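Local coordinates for ankyrin repeat domain protein (Legionella pneumophila subsp. pneumophila, PDB 6MCA) that interacts with LARP7, a component of the host 7SK snRNP complex, as a Legionella effector that pairs ankyrin repeats with a cysteine protease-like structure, at residues A[135-138]-A[139-143]; A[282-285]-A[286-289]; A[318-321]-A[322-326]. One frame throughout, in Å; residues are numbered along the deposited sequence.

Contact 1: residues A[135-138]-A[139-143]; sequences AIKQ and LLYHH
The carbonyl oxygen of K137 is met twice by Y141, once by its backbone and once by its ring. Y141 N donates to K137 O over 2.9 Å, with an N-H...O angle of 156°. The phenol ring folds back over the same oxygen, so that K137 O sits 3.0 Å above the ring plane, nearer the rim than the centre. Y141 CG stands anti to its own carbonyl carbon (chi1 -63°), which sends the ring back toward the preceding turn, where it runs alongside the K137 side chain and points the same way. The lysine methylenes pack on the far end of the tyrosine, K137 CD coming to 3.6 Å from Y141 OH. Bends along the chain then lead K137 NZ away to a salt bridge with D134, at the start of this helix. L140 CG rests 3.3 Å from I136 O, the carbonyl that accepts L140 N at 2.9 Å. Bonds of the same kind run from L139 N to A135 O and from H142 N to Q138 O. I136 and L140 turn to the buried side, where both touch V96 of helix 91-97. I136 also reaches L101 and T104 of helix 101-109, and P128 of helix 126-131. The arrangement is that of an amphipathic alpha-helix packed on its neighbours in the helix stack of an ankyrin-repeat domain.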
ATOM      1  N   ALA A 135      10.481  18.140   2.715  1.00 29.26           N
ATOM      2  CA  ALA A 135      11.456  18.534   3.729  1.00 27.88           C
ATOM      3  C   ALA A 135      12.138  17.316   4.343  1.00 42.21           C
ATOM      4  O   ALA A 135      13.371  17.260   4.439  1.00 36.96           O
ATOM      5  CB  ALA A 135      10.776  19.375   4.809  1.00 19.22           C
ATOM      6  N   ILE A 136      11.347  16.328   4.764  1.00 29.06           N
ATOM      7  CA  ILE A 136      11.929  15.133   5.366  1.00 31.59           C
ATOM      8  C   ILE A 136      12.676  14.315   4.319  1.00 27.72           C
ATOM      9  O   ILE A 136      13.691  13.676   4.629  1.00 31.38           O
ATOM     10  CB  ILE A 136      10.834  14.319   6.087  1.00 23.30           C
ATOM     11  CG1 ILE A 136      11.438  13.483   7.216  1.00 32.82           C
ATOM     12  CG2 ILE A 136      10.056  13.445   5.118  1.00 25.36           C
ATOM     13  CD1 ILE A 136      10.460  13.177   8.329  1.00 41.72           C
ATOM     14  N   LYS A 137      12.224  14.353   3.062  1.00 22.83           N
ATOM     15  CA  LYS A 137      12.958  13.684   1.993  1.00 26.04           C
ATOM     16  C   LYS A 137      14.339  14.297   1.808  1.00 30.49           C
ATOM     17  O   LYS A 137      15.328  13.577   1.645  1.00 23.27           O
ATOM     18  CB  LYS A 137      12.171  13.750   0.686  1.00 30.76           C
ATOM     19  CG  LYS A 137      11.034  12.751   0.582  1.00 32.39           C
ATOM     20  CD  LYS A 137      10.809  12.337  -0.863  1.00 32.13           C
ATOM     21  CE  LYS A 137      10.521  13.536  -1.751  1.00 33.74           C
ATOM     22  NZ  LYS A 137       9.298  14.263  -1.323  1.00 54.54           N
ATOM     23  N   GLN A 138      14.427  15.629   1.836  1.00 24.99           N
ATOM     24  CA  GLN A 138      15.720  16.284   1.675  1.00 37.32           C
ATOM     25  C   GLN A 138      16.606  16.058   2.893  1.00 35.60           C
ATOM     26  O   GLN A 138      17.826  15.904   2.760  1.00 31.99           O
ATOM     27  CB  GLN A 138      15.522  17.777   1.419  1.00 31.90           C
ATOM     28  CG  GLN A 138      14.943  18.084   0.050  1.00 36.28           C
ATOM     29  CD  GLN A 138      14.488  19.522  -0.083  1.00 46.87           C
ATOM     30  OE1 GLN A 138      14.530  20.290   0.879  1.00 55.14           O
ATOM     31  NE2 GLN A 138      14.047  19.893  -1.278  1.00 44.53           N
ATOM     32  N   LEU A 139      16.010  16.034   4.088  1.00 35.27           N
ATOM     33  CA  LEU A 139      16.779  15.704   5.284  1.00 23.45           C
ATOM     34  C   LEU A 139      17.370  14.302   5.183  1.00 29.05           C
ATOM     35  O   LEU A 139      18.526  14.079   5.563  1.00 36.81           O
ATOM     36  CB  LEU A 139      15.900  15.829   6.529  1.00 35.66           C
ATOM     37  CG  LEU A 139      16.546  15.473   7.871  1.00 41.34           C
ATOM     38  CD1 LEU A 139      17.880  16.189   8.050  1.00 28.58           C
ATOM     39  CD2 LEU A 139      15.603  15.792   9.020  1.00 23.10           C
ATOM     40  N   LEU A 140      16.596  13.347   4.662  1.00 28.88           N
ATOM     41  CA  LEU A 140      17.112  11.992   4.497  1.00 27.22           C
ATOM     42  C   LEU A 140      18.167  11.929   3.396  1.00 36.08           C
ATOM     43  O   LEU A 140      19.152  11.191   3.517  1.00 31.72           O
ATOM     44  CB  LEU A 140      15.962  11.028   4.205  1.00 26.36           C
ATOM     45  CG  LEU A 140      14.996  10.789   5.368  1.00 33.96           C
ATOM     46  CD1 LEU A 140      13.726  10.100   4.889  1.00 22.95           C
ATOM     47  CD2 LEU A 140      15.668   9.979   6.466  1.00 25.01           C
ATOM     48  N   TYR A 141      17.974  12.691   2.314  1.00 28.35           N
ATOM     49  CA  TYR A 141      18.982  12.770   1.259  1.00 38.68           C
ATOM     50  C   TYR A 141      20.311  13.263   1.813  1.00 30.32           C
ATOM     51  O   TYR A 141      21.373  12.712   1.503  1.00 28.21           O
ATOM     52  CB  TYR A 141      18.516  13.704   0.140  1.00 29.66           C
ATOM     53  CG  TYR A 141      17.277  13.276  -0.613  1.00 29.84           C
ATOM     54  CD1 TYR A 141      16.908  11.942  -0.698  1.00 25.84           C
ATOM     55  CD2 TYR A 141      16.481  14.220  -1.251  1.00 32.38           C
ATOM     56  CE1 TYR A 141      15.772  11.561  -1.394  1.00 36.13           C
ATOM     57  CE2 TYR A 141      15.348  13.850  -1.945  1.00 36.57           C
ATOM     58  CZ  TYR A 141      14.997  12.521  -2.015  1.00 31.60           C
ATOM     59  OH  TYR A 141      13.868  12.155  -2.710  1.00 32.40           O
ATOM     60  N   HIS A 142      20.264  14.318   2.633  1.00 32.35           N
ATOM     61  CA  HIS A 142      21.484  14.917   3.163  1.00 30.85           C
ATOM     62  C   HIS A 142      22.280  13.930   4.008  1.00 39.31           C
ATOM     63  O   HIS A 142      23.507  14.048   4.108  1.00 40.83           O
ATOM     64  CB  HIS A 142      21.131  16.161   3.980  1.00 32.25           C
ATOM     65  CG  HIS A 142      22.303  16.794   4.663  1.00 60.73           C
ATOM     66  ND1 HIS A 142      22.299  17.112   6.005  1.00 55.01           N
ATOM     67  CD2 HIS A 142      23.513  17.174   4.190  1.00 57.53           C
ATOM     68  CE1 HIS A 142      23.457  17.657   6.328  1.00 58.31           C
ATOM     69  NE2 HIS A 142      24.212  17.706   5.246  1.00 67.27           N
ATOM     70  N   HIS A 143      21.611  12.948   4.609  1.00 34.92           N
ATOM     71  CA  HIS A 143      22.269  11.971   5.463  1.00 30.43           C
ATOM     72  C   HIS A 143      22.485  10.629   4.772  1.00 28.14           C
ATOM     73  O   HIS A 143      22.899   9.669   5.427  1.00 34.11           O
ATOM     74  CB  HIS A 143      21.475  11.786   6.757  1.00 26.73           C
ATOM     75  CG  HIS A 143      21.638  12.915   7.727  1.00 20.93           C
ATOM     76  ND1 HIS A 143      22.660  12.961   8.650  1.00 30.02           N
ATOM     77  CD2 HIS A 143      20.916  14.047   7.908  1.00 26.79           C
ATOM     78  CE1 HIS A 143      22.558  14.069   9.364  1.00 26.47           C
ATOM     79  NE2 HIS A 143      21.508  14.745   8.933  1.00 40.59           N
TER

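Contact 2: residues A[282-285]-A[286-289]; sequences RGEN and SLQE
Backbone bonds between G283–N285 and S286–E289 accompany the passage from loop to short helix 286-289. In the type I turn from G283 to S286, S286 N donates to G283 O at 3.1 Å. L287 N then bonds to E284 O at 2.9 Å. N285 O accepts from both Q288 N and E289 N, the latter at 3.0 Å with an N-H...O angle of 160°. Side chain to backbone, S286 OG donates to G283 O at a short 2.5 Å, nearly along the C=O axis. The serine's chi1 of 69° puts OG between its own N and carbonyl carbon, facing back to the turn; S341 OG is a further partner. Side chain to side chain, N285 and E289 cross with amide and carboxylate planes 70° apart, and N285 ND2 points at E289 OE1. Their modelled 2.4 Å is too short to be taken literally. E289 OE1 also forms a salt bridge with K279, while the R282 guanidinium turns away to S340 O, A350 O and Y380 OH. The shared carboxylate oxygen thus ties the short helix to strand 276-280, and the lysine probably favours the charged form of E289.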
ATOM      1  N   ARG A 282     -15.195  -7.757  -2.174  1.00 24.03           N
ATOM      2  CA  ARG A 282     -15.243  -8.491  -3.432  1.00 24.97           C
ATOM      3  C   ARG A 282     -14.809  -9.944  -3.286  1.00 31.31           C
ATOM      4  O   ARG A 282     -14.682 -10.644  -4.296  1.00 30.28           O
ATOM      5  CB  ARG A 282     -14.372  -7.789  -4.476  1.00 28.37           C
ATOM      6  CG  ARG A 282     -14.696  -6.315  -4.647  1.00 35.60           C
ATOM      7  CD  ARG A 282     -13.619  -5.591  -5.439  1.00 24.22           C
ATOM      8  NE  ARG A 282     -13.617  -5.980  -6.847  1.00 31.00           N
ATOM      9  CZ  ARG A 282     -12.989  -5.304  -7.805  1.00 33.20           C
ATOM     10  NH1 ARG A 282     -13.043  -5.727  -9.060  1.00 27.44           N
ATOM     11  NH2 ARG A 282     -12.314  -4.202  -7.509  1.00 24.84           N
ATOM     12  N   GLY A 283     -14.585 -10.412  -2.060  1.00 31.60           N
ATOM     13  CA  GLY A 283     -14.138 -11.773  -1.840  1.00 36.42           C
ATOM     14  C   GLY A 283     -15.264 -12.778  -1.710  1.00 52.75           C
ATOM     15  O   GLY A 283     -16.271 -12.690  -2.420  1.00 34.01           O
ATOM     16  N   GLU A 284     -15.097 -13.735  -0.792  1.00 50.84           N
ATOM     17  CA  GLU A 284     -16.068 -14.816  -0.637  1.00 48.47           C
ATOM     18  C   GLU A 284     -17.461 -14.281  -0.327  1.00 37.73           C
ATOM     19  O   GLU A 284     -18.458 -14.770  -0.875  1.00 38.69           O
ATOM     20  CB  GLU A 284     -15.600 -15.771   0.463  1.00 56.81           C
ATOM     21  CG  GLU A 284     -16.713 -16.543   1.154  1.00 73.99           C
ATOM     22  CD  GLU A 284     -16.865 -17.953   0.619  1.00101.99           C
ATOM     23  OE1 GLU A 284     -15.947 -18.429  -0.081  1.00 98.09           O
ATOM     24  OE2 GLU A 284     -17.903 -18.587   0.903  1.00 98.31           O
ATOM     25  N   ASN A 285     -17.548 -13.266   0.538  1.00 37.91           N
ATOM     26  CA  ASN A 285     -18.845 -12.733   0.949  1.00 33.95           C
ATOM     27  C   ASN A 285     -19.669 -12.257  -0.243  1.00 37.81           C
ATOM     28  O   ASN A 285     -20.905 -12.291  -0.193  1.00 40.19           O
ATOM     29  CB  ASN A 285     -18.643 -11.593   1.948  1.00 35.02           C
ATOM     30  CG  ASN A 285     -19.948 -11.091   2.535  1.00 50.67           C
ATOM     31  OD1 ASN A 285     -20.622 -11.801   3.281  1.00 44.12           O
ATOM     32  ND2 ASN A 285     -20.309  -9.855   2.204  1.00 36.46           N
ATOM     33  N   SER A 286     -19.010 -11.827  -1.323  1.00 26.52           N
ATOM     34  CA  SER A 286     -19.731 -11.346  -2.496  1.00 31.73           C
ATOM     35  C   SER A 286     -20.606 -12.423  -3.122  1.00 26.02           C
ATOM     36  O   SER A 286     -21.544 -12.092  -3.854  1.00 26.93           O
ATOM     37  CB  SER A 286     -18.748 -10.802  -3.536  1.00 31.68           C
ATOM     38  OG  SER A 286     -17.973 -11.843  -4.106  1.00 28.64           O
ATOM     39  N   LEU A 287     -20.323 -13.702  -2.856  1.00 35.55           N
ATOM     40  CA  LEU A 287     -21.186 -14.759  -3.373  1.00 40.13           C
ATOM     41  C   LEU A 287     -22.567 -14.717  -2.731  1.00 36.28           C
ATOM     42  O   LEU A 287     -23.554 -15.118  -3.360  1.00 37.21           O
ATOM     43  CB  LEU A 287     -20.538 -16.125  -3.154  1.00 42.00           C
ATOM     44  CG  LEU A 287     -19.217 -16.357  -3.891  1.00 50.55           C
ATOM     45  CD1 LEU A 287     -18.499 -17.581  -3.344  1.00 35.31           C
ATOM     46  CD2 LEU A 287     -19.457 -16.490  -5.386  1.00 26.21           C
ATOM     47  N   GLN A 288     -22.659 -14.228  -1.495  1.00 39.95           N
ATOM     48  CA  GLN A 288     -23.935 -14.122  -0.801  1.00 43.68           C
ATOM     49  C   GLN A 288     -24.551 -12.736  -0.934  1.00 33.76           C
ATOM     50  O   GLN A 288     -25.768 -12.614  -1.100  1.00 36.36           O
ATOM     51  CB  GLN A 288     -23.752 -14.461   0.681  1.00 48.87           C
ATOM     52  CG  GLN A 288     -23.408 -15.912   0.955  1.00 69.52           C
ATOM     53  CD  GLN A 288     -24.449 -16.607   1.810  1.00 64.60           C
ATOM     54  OE1 GLN A 288     -24.887 -16.073   2.830  1.00 55.53           O
ATOM     55  NE2 GLN A 288     -24.842 -17.809   1.405  1.00 66.60           N
ATOM     56  N   GLU A 289     -23.729 -11.688  -0.862  1.00 37.39           N
ATOM     57  CA  GLU A 289     -24.218 -10.321  -0.790  1.00 46.09           C
ATOM     58  C   GLU A 289     -24.003  -9.517  -2.060  1.00 23.70           C
ATOM     59  O   GLU A 289     -24.634  -8.466  -2.212  1.00 33.11           O
ATOM     60  CB  GLU A 289     -23.542  -9.579   0.375  1.00 37.46           C
ATOM     61  CG  GLU A 289     -23.934 -10.039   1.757  1.00 61.65           C
ATOM     62  CD  GLU A 289     -23.460  -9.058   2.809  1.00 67.04           C
ATOM     63  OE1 GLU A 289     -22.332  -8.551   2.656  1.00 73.35           O
ATOM     64  OE2 GLU A 289     -24.205  -8.789   3.776  1.00 66.91           O
TER

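Contact 3: residues A[318-321]-A[322-326]; sequences RRYY and HQMIN
A pi-type widening of helix 318-329 shifts the bonding between R319–Y320 and M324–I325 by one residue. M324 N donates to R319 O at 3.2 Å, and I325 N to Y320 O over the same length, each reaching five residues back as a pi-type turn requires. At the start of the wide turn, H322 N still bonds to R318 O, four residues back, at 2.9 Å. M324 and I325 both meet the Y320 side chain. I325 CG2 lies over one ring face in a CH-pi contact, 3.8 Å from the centroid of the Y320 ring; chi1 63° sets this branch anti to the carbonyl carbon. M324 approaches the edge, its CE near the ring plane, a Met-aromatic contact. Y320 and I325 also pack on F307 of helix 305-312. On a more exposed side of the helix, R319 NE donates almost straight (165°) to Q323 OE1 at 2.8 Å, within the guanidinium plane. A water joins Y321 O, at 2.7 Å, to N326 OD1. The helix therefore divides by chemistry: Y320 is held by apolar contacts at face and edge, whereas R319 and Q323 pair through a neutral acceptor.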
ATOM      1  N   ARG A 318     -16.045 -11.183  12.331  1.00 41.07           N
ATOM      2  CA  ARG A 318     -16.885 -10.985  11.155  1.00 41.81           C
ATOM      3  C   ARG A 318     -18.325 -10.627  11.527  1.00 38.81           C
ATOM      4  O   ARG A 318     -19.006  -9.913  10.777  1.00 41.22           O
ATOM      5  CB  ARG A 318     -16.847 -12.255  10.306  1.00 39.29           C
ATOM      6  CG  ARG A 318     -17.485 -13.441  11.044  1.00 62.46           C
ATOM      7  CD  ARG A 318     -16.719 -14.743  10.912  1.00 66.32           C
ATOM      8  NE  ARG A 318     -17.112 -15.532   9.749  1.00 75.28           N
ATOM      9  CZ  ARG A 318     -16.630 -16.743   9.485  1.00 89.37           C
ATOM     10  NH1 ARG A 318     -15.723 -17.267  10.296  1.00 65.94           N
ATOM     11  NH2 ARG A 318     -17.027 -17.421   8.408  1.00 91.41           N
ATOM     12  N   ARG A 319     -18.808 -11.124  12.671  1.00 30.09           N
ATOM     13  CA  ARG A 319     -20.175 -10.836  13.095  1.00 37.61           C
ATOM     14  C   ARG A 319     -20.377  -9.349  13.353  1.00 32.84           C
ATOM     15  O   ARG A 319     -21.466  -8.818  13.106  1.00 28.19           O
ATOM     16  CB  ARG A 319     -20.512 -11.652  14.345  1.00 46.81           C
ATOM     17  CG  ARG A 319     -21.836 -11.297  15.002  1.00 47.44           C
ATOM     18  CD  ARG A 319     -22.965 -12.166  14.479  1.00 35.57           C
ATOM     19  NE  ARG A 319     -24.223 -11.882  15.165  1.00 46.78           N
ATOM     20  CZ  ARG A 319     -24.701 -12.603  16.174  1.00 44.77           C
ATOM     21  NH1 ARG A 319     -24.028 -13.657  16.615  1.00 29.70           N
ATOM     22  NH2 ARG A 319     -25.853 -12.272  16.740  1.00 44.00           N
ATOM     23  N   TYR A 320     -19.340  -8.660  13.832  1.00 34.74           N
ATOM     24  CA  TYR A 320     -19.452  -7.226  14.073  1.00 21.05           C
ATOM     25  C   TYR A 320     -19.605  -6.460  12.766  1.00 29.62           C
ATOM     26  O   TYR A 320     -20.490  -5.605  12.634  1.00 27.79           O
ATOM     27  CB  TYR A 320     -18.232  -6.727  14.850  1.00 27.31           C
ATOM     28  CG  TYR A 320     -18.154  -5.219  14.960  1.00 30.57           C
ATOM     29  CD1 TYR A 320     -18.841  -4.542  15.957  1.00 22.21           C
ATOM     30  CD2 TYR A 320     -17.392  -4.473  14.067  1.00 26.54           C
ATOM     31  CE1 TYR A 320     -18.776  -3.166  16.063  1.00 22.88           C
ATOM     32  CE2 TYR A 320     -17.323  -3.095  14.164  1.00 21.14           C
ATOM     33  CZ  TYR A 320     -18.015  -2.448  15.165  1.00 29.88           C
ATOM     34  OH  TYR A 320     -17.949  -1.077  15.269  1.00 26.90           O
ATOM     35  N   TYR A 321     -18.752  -6.754  11.784  1.00 24.55           N
ATOM     36  CA  TYR A 321     -18.741  -5.992  10.543  1.00 28.62           C
ATOM     37  C   TYR A 321     -19.856  -6.388   9.587  1.00 31.27           C
ATOM     38  O   TYR A 321     -20.186  -5.605   8.691  1.00 26.53           O
ATOM     39  CB  TYR A 321     -17.390  -6.145   9.840  1.00 26.11           C
ATOM     40  CG  TYR A 321     -16.243  -5.524  10.600  1.00 31.42           C
ATOM     41  CD1 TYR A 321     -16.170  -4.148  10.780  1.00 29.03           C
ATOM     42  CD2 TYR A 321     -15.235  -6.311  11.141  1.00 25.70           C
ATOM     43  CE1 TYR A 321     -15.126  -3.573  11.480  1.00 35.27           C
ATOM     44  CE2 TYR A 321     -14.186  -5.745  11.841  1.00 30.89           C
ATOM     45  CZ  TYR A 321     -14.136  -4.377  12.007  1.00 30.67           C
ATOM     46  OH  TYR A 321     -13.094  -3.810  12.702  1.00 28.97           O
ATOM     47  N   HIS A 322     -20.446  -7.571   9.746  1.00 24.24           N
ATOM     48  CA  HIS A 322     -21.467  -8.030   8.818  1.00 34.25           C
ATOM     49  C   HIS A 322     -22.871  -8.051   9.407  1.00 32.07           C
ATOM     50  O   HIS A 322     -23.809  -8.451   8.711  1.00 33.03           O
ATOM     51  CB  HIS A 322     -21.108  -9.422   8.286  1.00 26.10           C
ATOM     52  CG  HIS A 322     -19.970  -9.415   7.312  1.00 45.24           C
ATOM     53  ND1 HIS A 322     -20.120  -9.022   6.000  1.00 33.66           N
ATOM     54  CD2 HIS A 322     -18.666  -9.742   7.462  1.00 39.49           C
ATOM     55  CE1 HIS A 322     -18.955  -9.112   5.381  1.00 49.39           C
ATOM     56  NE2 HIS A 322     -18.057  -9.546   6.246  1.00 37.60           N
ATOM     57  N   GLN A 323     -23.053  -7.618  10.656  1.00 31.05           N
ATOM     58  CA  GLN A 323     -24.386  -7.642  11.246  1.00 25.22           C
ATOM     59  C   GLN A 323     -24.566  -6.592  12.337  1.00 29.04           C
ATOM     60  O   GLN A 323     -25.556  -5.853  12.328  1.00 26.50           O
ATOM     61  CB  GLN A 323     -24.689  -9.033  11.809  1.00 23.58           C
ATOM     62  CG  GLN A 323     -26.103  -9.184  12.342  1.00 33.49           C
ATOM     63  CD  GLN A 323     -26.203  -8.903  13.827  1.00 38.37           C
ATOM     64  OE1 GLN A 323     -25.462  -9.474  14.629  1.00 45.79           O
ATOM     65  NE2 GLN A 323     -27.120  -8.020  14.202  1.00 38.01           N
ATOM     66  N   MET A 324     -23.627  -6.528  13.285  1.00 22.20           N
ATOM     67  CA  MET A 324     -23.789  -5.631  14.429  1.00 28.52           C
ATOM     68  C   MET A 324     -23.890  -4.176  13.990  1.00 27.38           C
ATOM     69  O   MET A 324     -24.720  -3.419  14.512  1.00 30.34           O
ATOM     70  CB  MET A 324     -22.631  -5.814  15.410  1.00 35.24           C
ATOM     71  CG  MET A 324     -22.638  -7.144  16.147  1.00 53.20           C
ATOM     72  SD  MET A 324     -21.320  -7.265  17.375  1.00 64.17           S
ATOM     73  CE  MET A 324     -21.626  -5.791  18.347  1.00 41.95           C
ATOM     74  N   ILE A 325     -23.057  -3.763  13.031  1.00 16.07           N
ATOM     75  CA  ILE A 325     -23.079  -2.370  12.597  1.00 20.79           C
ATOM     76  C   ILE A 325     -24.364  -2.057  11.839  1.00 24.15           C
ATOM     77  O   ILE A 325     -24.878  -0.934  11.918  1.00 26.72           O
ATOM     78  CB  ILE A 325     -21.827  -2.043  11.762  1.00 24.61           C
ATOM     79  CG1 ILE A 325     -21.784  -2.880  10.482  1.00 28.84           C
ATOM     80  CG2 ILE A 325     -20.565  -2.268  12.586  1.00 21.28           C
ATOM     81  CD1 ILE A 325     -20.695  -2.462   9.518  1.00 32.92           C
ATOM     82  N   ASN A 326     -24.909  -3.033  11.106  1.00 16.03           N
ATOM     83  CA  ASN A 326     -26.193  -2.829  10.441  1.00 21.31           C
ATOM     84  C   ASN A 326     -27.285  -2.513  11.452  1.00 16.37           C
ATOM     85  O   ASN A 326     -28.124  -1.633  11.220  1.00 22.68           O
ATOM     86  CB  ASN A 326     -26.569  -4.067   9.626  1.00 17.85           C
ATOM     87  CG  ASN A 326     -25.515  -4.438   8.606  1.00 26.14           C
ATOM     88  OD1 ASN A 326     -24.434  -4.911   8.957  1.00 24.43           O
ATOM     89  ND2 ASN A 326     -25.826  -4.233   7.331  1.00 22.90           N
TER
HETATM   90  O   HOH W   1     -22.456  -5.055   7.265  1.00 20.96           O

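In the fold
Contact 1 comes first along the chain, in helix 134-142 of the ankyrin region; contacts 2 and 3 follow in that order on the other side of the chain's centre. Contact 1 is about 45 Å from contact 2 and about 44 Å from contact 3, centre to centre, and touches neither. Contacts 2 and 3 have centres about 15 Å apart and meet where N285 and E289 pack against H322. Both belong to connections of the five-stranded antiparallel sheet: 282-289 links strands 276-280 and 292-297, and helix 318-329 precedes strand 331-337. K279, bridged to E289, also hydrogen-bonds to H322 ND1, so one lysine serves both contacts. The effector thus combines a repeat region with a sheet-containing part, consistent with a cysteine protease-like structure.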